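Local coordinates for extracellular ligand-binding receptor (Rhodopseudomonas palustris, PDB 3SG0), which binds benzoyl-formic acid and probably serves as the solute-binding component of a transport system for aromatic acids, at residues H310-D313 against S314-V318; R341-I344 against E345-K348. One frame throughout, in Å; residues are numbered along the deposited sequence.

Contact 1 (H310-D313 against S314-V318)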
loop_
_atom_site.group_PDB
_atom_site.type_symbol
_atom_site.label_atom_id
_atom_site.label_comp_id
_atom_site.label_asym_id
_atom_site.label_seq_id
_atom_site.Cartn_x
_atom_site.Cartn_y
_atom_site.Cartn_z
ATOM N N HIS A 310 -1.549 -4.414 -5.453
ATOM C CA HIS A 310 -0.292 -3.673 -5.350
ATOM C C HIS A 310 0.814 -4.420 -6.078
ATOM O O HIS A 310 1.716 -3.799 -6.650
ATOM C CB HIS A 310 0.015 -3.369 -3.883
ATOM C CG HIS A 310 -1.069 -2.553 -3.275
ATOM N ND1 HIS A 310 -1.421 -2.538 -1.939
ATOM C CD2 HIS A 310 -1.935 -1.733 -3.907
ATOM C CE1 HIS A 310 -2.456 -1.723 -1.782
ATOM N NE2 HIS A 310 -2.778 -1.221 -2.960
ATOM N N LEU A 311 0.735 -5.747 -6.097
ATOM C CA LEU A 311 1.644 -6.537 -6.922
ATOM C C LEU A 311 1.251 -6.398 -8.396
ATOM O O LEU A 311 2.091 -6.139 -9.261
ATOM C CB LEU A 311 1.635 -8.001 -6.484
ATOM C CG LEU A 311 2.474 -8.953 -7.339
ATOM C CD1 LEU A 311 3.904 -8.465 -7.515
ATOM C CD2 LEU A 311 2.441 -10.344 -6.730
ATOM N N TRP A 312 -0.038 -6.549 -8.680
ATOM C CA TRP A 312 -0.528 -6.464 -10.051
ATOM C C TRP A 312 -0.135 -5.141 -10.727
ATOM O O TRP A 312 0.426 -5.140 -11.829
ATOM C CB TRP A 312 -2.044 -6.638 -10.066
ATOM C CG TRP A 312 -2.646 -6.638 -11.434
ATOM C CD1 TRP A 312 -3.176 -5.574 -12.088
ATOM C CD2 TRP A 312 -2.773 -7.759 -12.315
ATOM N NE1 TRP A 312 -3.631 -5.957 -13.327
ATOM C CE2 TRP A 312 -3.401 -7.297 -13.488
ATOM C CE3 TRP A 312 -2.433 -9.112 -12.219
ATOM C CZ2 TRP A 312 -3.684 -8.136 -14.567
ATOM C CZ3 TRP A 312 -2.718 -9.942 -13.292
ATOM C CH2 TRP A 312 -3.336 -9.451 -14.447
ATOM N N ASP A 313 -0.447 -4.020 -10.079
ATOM C CA ASP A 313 -0.158 -2.707 -10.652
ATOM C C ASP A 313 1.358 -2.509 -10.812
ATOM O O ASP A 313 1.806 -1.869 -11.763
ATOM C CB ASP A 313 -0.705 -1.576 -9.769
ATOM C CG ASP A 313 -2.208 -1.315 -9.926
ATOM O OD1 ASP A 313 -2.873 -1.866 -10.845
ATOM O OD2 ASP A 313 -2.706 -0.504 -9.099
ATOM N N SER A 314 2.151 -3.015 -9.867
ATOM C CA SER A 314 3.604 -2.932 -10.021
ATOM C C SER A 314 4.032 -3.627 -11.306
ATOM O O SER A 314 4.879 -3.123 -12.052
ATOM C CB SER A 314 4.327 -3.570 -8.832
ATOM O OG SER A 314 4.110 -2.849 -7.631
HETATM N N MSE A 315 3.468 -4.807 -11.548
HETATM C CA MSE A 315 3.779 -5.537 -12.772
HETATM C C MSE A 315 3.232 -4.869 -14.021
HETATM O O MSE A 315 3.799 -5.048 -15.096
HETATM C CB MSE A 315 3.339 -6.998 -12.675
HETATM C CG MSE A 315 4.345 -7.844 -11.906
HETATM SE SE MSE A 315 6.190 -7.817 -12.636
HETATM C CE MSE A 315 5.840 -8.345 -14.467
ATOM N N THR A 316 2.156 -4.093 -13.914
ATOM C CA THR A 316 1.704 -3.320 -15.072
ATOM C C THR A 316 2.811 -2.366 -15.515
ATOM O O THR A 316 3.143 -2.276 -16.703
ATOM C CB THR A 316 0.423 -2.542 -14.762
ATOM O OG1 THR A 316 -0.620 -3.478 -14.463
ATOM C CG2 THR A 316 0.014 -1.665 -15.943
ATOM N N LEU A 317 3.403 -1.660 -14.556
ATOM C CA LEU A 317 4.494 -0.751 -14.882
ATOM C C LEU A 317 5.691 -1.490 -15.467
ATOM O O LEU A 317 6.292 -1.042 -16.447
ATOM C CB LEU A 317 4.936 0.033 -13.648
ATOM C CG LEU A 317 3.949 1.082 -13.141
ATOM C CD1 LEU A 317 4.402 1.621 -11.801
ATOM C CD2 LEU A 317 3.800 2.217 -14.136
ATOM N N VAL A 318 6.065 -2.606 -14.862
ATOM C CA VAL A 318 7.213 -3.362 -15.343
ATOM C C VAL A 318 6.950 -3.900 -16.748
ATOM O O VAL A 318 7.793 -3.778 -17.646
ATOM C CB VAL A 318 7.557 -4.504 -14.375
ATOM C CG1 VAL A 318 8.620 -5.405 -14.955
ATOM C CG2 VAL A 318 8.024 -3.932 -13.046
HETATM O O HOH W 1 -2.930 -2.338 -13.543
#

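Contact 2 (R341-I344 against E345-K348)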
loop_
_atom_site.group_PDB
_atom_site.type_symbol
_atom_site.label_atom_id
_atom_site.label_comp_id
_atom_site.label_asym_id
_atom_site.label_seq_id
_atom_site.Cartn_x
_atom_site.Cartn_y
_atom_site.Cartn_z
ATOM N N ARG A 341 14.609 0.814 -15.292
ATOM C CA ARG A 341 14.555 1.955 -14.384
ATOM C C ARG A 341 14.282 3.251 -15.155
ATOM O O ARG A 341 13.457 4.071 -14.738
ATOM C CB ARG A 341 15.862 2.072 -13.590
ATOM C CG ARG A 341 15.777 3.002 -12.364
ATOM C CD ARG A 341 17.004 3.908 -12.200
ATOM N NE ARG A 341 17.079 4.858 -13.303
ATOM C CZ ARG A 341 16.378 5.986 -13.377
ATOM N NH1 ARG A 341 15.597 6.360 -12.370
ATOM N NH2 ARG A 341 16.477 6.765 -14.450
ATOM N N ASP A 342 14.991 3.444 -16.265
ATOM C CA ASP A 342 14.815 4.635 -17.099
ATOM C C ASP A 342 13.406 4.724 -17.670
ATOM O O ASP A 342 12.820 5.804 -17.754
ATOM C CB ASP A 342 15.801 4.632 -18.282
ATOM C CG ASP A 342 17.247 4.879 -17.874
ATOM O OD1 ASP A 342 17.509 5.425 -16.787
ATOM O OD2 ASP A 342 18.146 4.549 -18.680
ATOM N N GLN A 343 12.866 3.590 -18.095
ATOM C CA GLN A 343 11.585 3.589 -18.779
ATOM C C GLN A 343 10.401 3.820 -17.838
ATOM O O GLN A 343 9.455 4.527 -18.192
ATOM C CB GLN A 343 11.405 2.285 -19.553
ATOM C CG GLN A 343 12.344 2.136 -20.741
ATOM C CD GLN A 343 12.220 3.288 -21.724
ATOM O OE1 GLN A 343 11.125 3.594 -22.199
ATOM N NE2 GLN A 343 13.339 3.948 -22.017
ATOM N N ILE A 344 10.424 3.235 -16.640
ATOM C CA ILE A 344 9.283 3.401 -15.739
ATOM C C ILE A 344 9.120 4.874 -15.366
ATOM O O ILE A 344 8.012 5.376 -15.222
ATOM C CB ILE A 344 9.398 2.505 -14.501
ATOM C CG1 ILE A 344 9.355 1.035 -14.934
ATOM C CG2 ILE A 344 8.279 2.821 -13.521
ATOM C CD1 ILE A 344 9.564 0.046 -13.804
ATOM N N GLU A 345 10.247 5.570 -15.256
ATOM C CA GLU A 345 10.292 6.982 -14.920
ATOM C C GLU A 345 9.557 7.855 -15.932
ATOM O O GLU A 345 9.215 8.996 -15.622
ATOM C CB GLU A 345 11.767 7.391 -14.848
ATOM C CG GLU A 345 12.070 8.714 -14.215
ATOM C CD GLU A 345 13.523 8.774 -13.800
ATOM O OE1 GLU A 345 13.774 8.690 -12.588
ATOM O OE2 GLU A 345 14.412 8.888 -14.682
ATOM N N LYS A 346 9.328 7.313 -17.126
ATOM C CA LYS A 346 8.679 8.035 -18.224
ATOM C C LYS A 346 7.193 7.714 -18.345
ATOM O O LYS A 346 6.511 8.256 -19.217
ATOM C CB LYS A 346 9.354 7.691 -19.549
ATOM C CG LYS A 346 10.833 8.004 -19.603
ATOM C CD LYS A 346 11.431 7.500 -20.908
ATOM C CE LYS A 346 12.942 7.577 -20.898
ATOM N NZ LYS A 346 13.505 7.050 -22.173
ATOM N N SER A 347 6.689 6.827 -17.494
ATOM C CA SER A 347 5.287 6.411 -17.570
ATOM C C SER A 347 4.344 7.578 -17.293
ATOM O O SER A 347 4.498 8.275 -16.298
ATOM C CB SER A 347 5.037 5.266 -16.588
ATOM O OG SER A 347 3.698 4.804 -16.666
ATOM N N LYS A 348 3.359 7.774 -18.168
ATOM C CA LYS A 348 2.449 8.917 -18.082
ATOM C C LYS A 348 0.997 8.518 -18.299
ATOM O O LYS A 348 0.706 7.568 -19.028
ATOM C CB LYS A 348 2.804 9.982 -19.134
ATOM C CG LYS A 348 4.237 10.488 -19.113
ATOM C CD LYS A 348 4.544 11.302 -17.867
ATOM C CE LYS A 348 5.917 11.956 -17.975
ATOM N NZ LYS A 348 6.229 12.798 -16.787
HETATM O O HOH W 2 14.178 8.268 -17.488
#

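Contact 1 (H310-D313 against S314-V318)
The carbonyl oxygen of His310 is gripped twice by Ser314, one turn further along the same helix. The stronger bond comes from the hydroxyl, with Ser314 OG 2.8 Å from His310 O and the donor almost in line with the C=O bond (166°); the weak partner is the amide, Ser314 N to His310 O at 3.3 Å. The hydroxyl bond depends on the serine's first torsion of -66°, which sets OG beside its own backbone N and folds it back over the preceding turn.

The i to i+4 ladder then continues from Met315 N to Leu311 O, from Thr316 N to Trp312 O at 2.9 Å, and from Leu317 N to Asp313 O. On the same flank as the Leu311–Met315 rung, Leu311 CD1 lies 4.5 Å from Met315 CG (the residue is selenomethionine), a loose apolar contact; both side chains also reach Ile94 of strand 92-94.

A water joins the Asp313 and Thr316 side chains. It donates to Asp313 OD1 at 2.7 Å and lies equally close to Thr316 OG1. The same OG1 approaches the Trp312 indole obliquely, whereas Asp313 OD1 sits in plane at the edge of that ring. The aspartate carboxylate is fixed from outside the helix, OD2 by Asn354 and OD1 by Asn353, so the water is one of several ties on this buried charge.

Ser314 and Leu317 pack on Met117 of strand 116-118, which places helix 306-328 against the mixed sheet of one lobe. His310 lines the benzoyl-formic acid pocket. Such serine-to-carbonyl bonding within a helix is a common device, found here in a periplasmic binding protein of the leucine-binding family, where the helix runs from the ligand site along a Rossmann-like lobe.

Contact 2 (R341-I344 against E345-K348)
Arg341 and Glu345 form an end-on, two-nitrogen salt bridge, their side chains side by side and pointing the same way. Arg341 NH1 lies 3.0 Å from Glu345 OE1 with a nearly straight N-H angle of 170°, and NH2 reaches OE2 at the same separation. Both oxygens lie near the guanidinium plane, yet each is met from above the carboxylate plane, because the two planes stand 61° apart. With its first torsion at -165°, the glutamate points CG away from its own N, and the extended chain beyond carries the carboxylate to the arginine.

The second ionic link lies within the helix: Arg341 NH2 also binds Asp342 OD1, at 2.9 Å. A water donates both to Asp342 O and to Glu345 OE2. Outside the segments, Glu345 OE1 accepts from His364, and Arg341 NH1 donates to Lys134 O.

Backbone bonds close the helix end. Lys346 N meets Gln343 O, and Ser347 N meets Ile344 O at 3.0 Å, the latter closing a type I turn from Ile344 to Ser347.

A van der Waals contact adds to this: the extended Lys346 chain runs past the carbonyl oxygen of Asp342, with Lys346 CG 3.5 Å from Asp342 O.

One cation thus serves two acids, and the resulting network ties the last turn of helix 334-344 to the loop that follows it; sharing the arginine probably offsets the repulsion between the carboxylates.

Contact 1 lies within helix 306-328, and contact 2 spans the end of the next helix, 334-344, and the loop after it; their centres are 13 Å apart and on the same side of the chain's centre. They touch directly: Leu317 CD2 packs on Ser347 OG at 3.6 Å, and Ile344 CG1 lies 4.0 Å from Leu317 O. The Leu317 side chain thus meets Ser347 as well as Met117 of the sheet. Their relation to ligands differs. Contact 1 contributes His310, about 4 Å (side chain to ligand) from benzoyl-formic acid, and holds Thr316, a residue seen to bind 3-hydroxypyruvate in this protein, a ligand not bound to this chain here. Contact 2 is a surface feature, with the Ser347 side chain about 7 Å from that of Thr316.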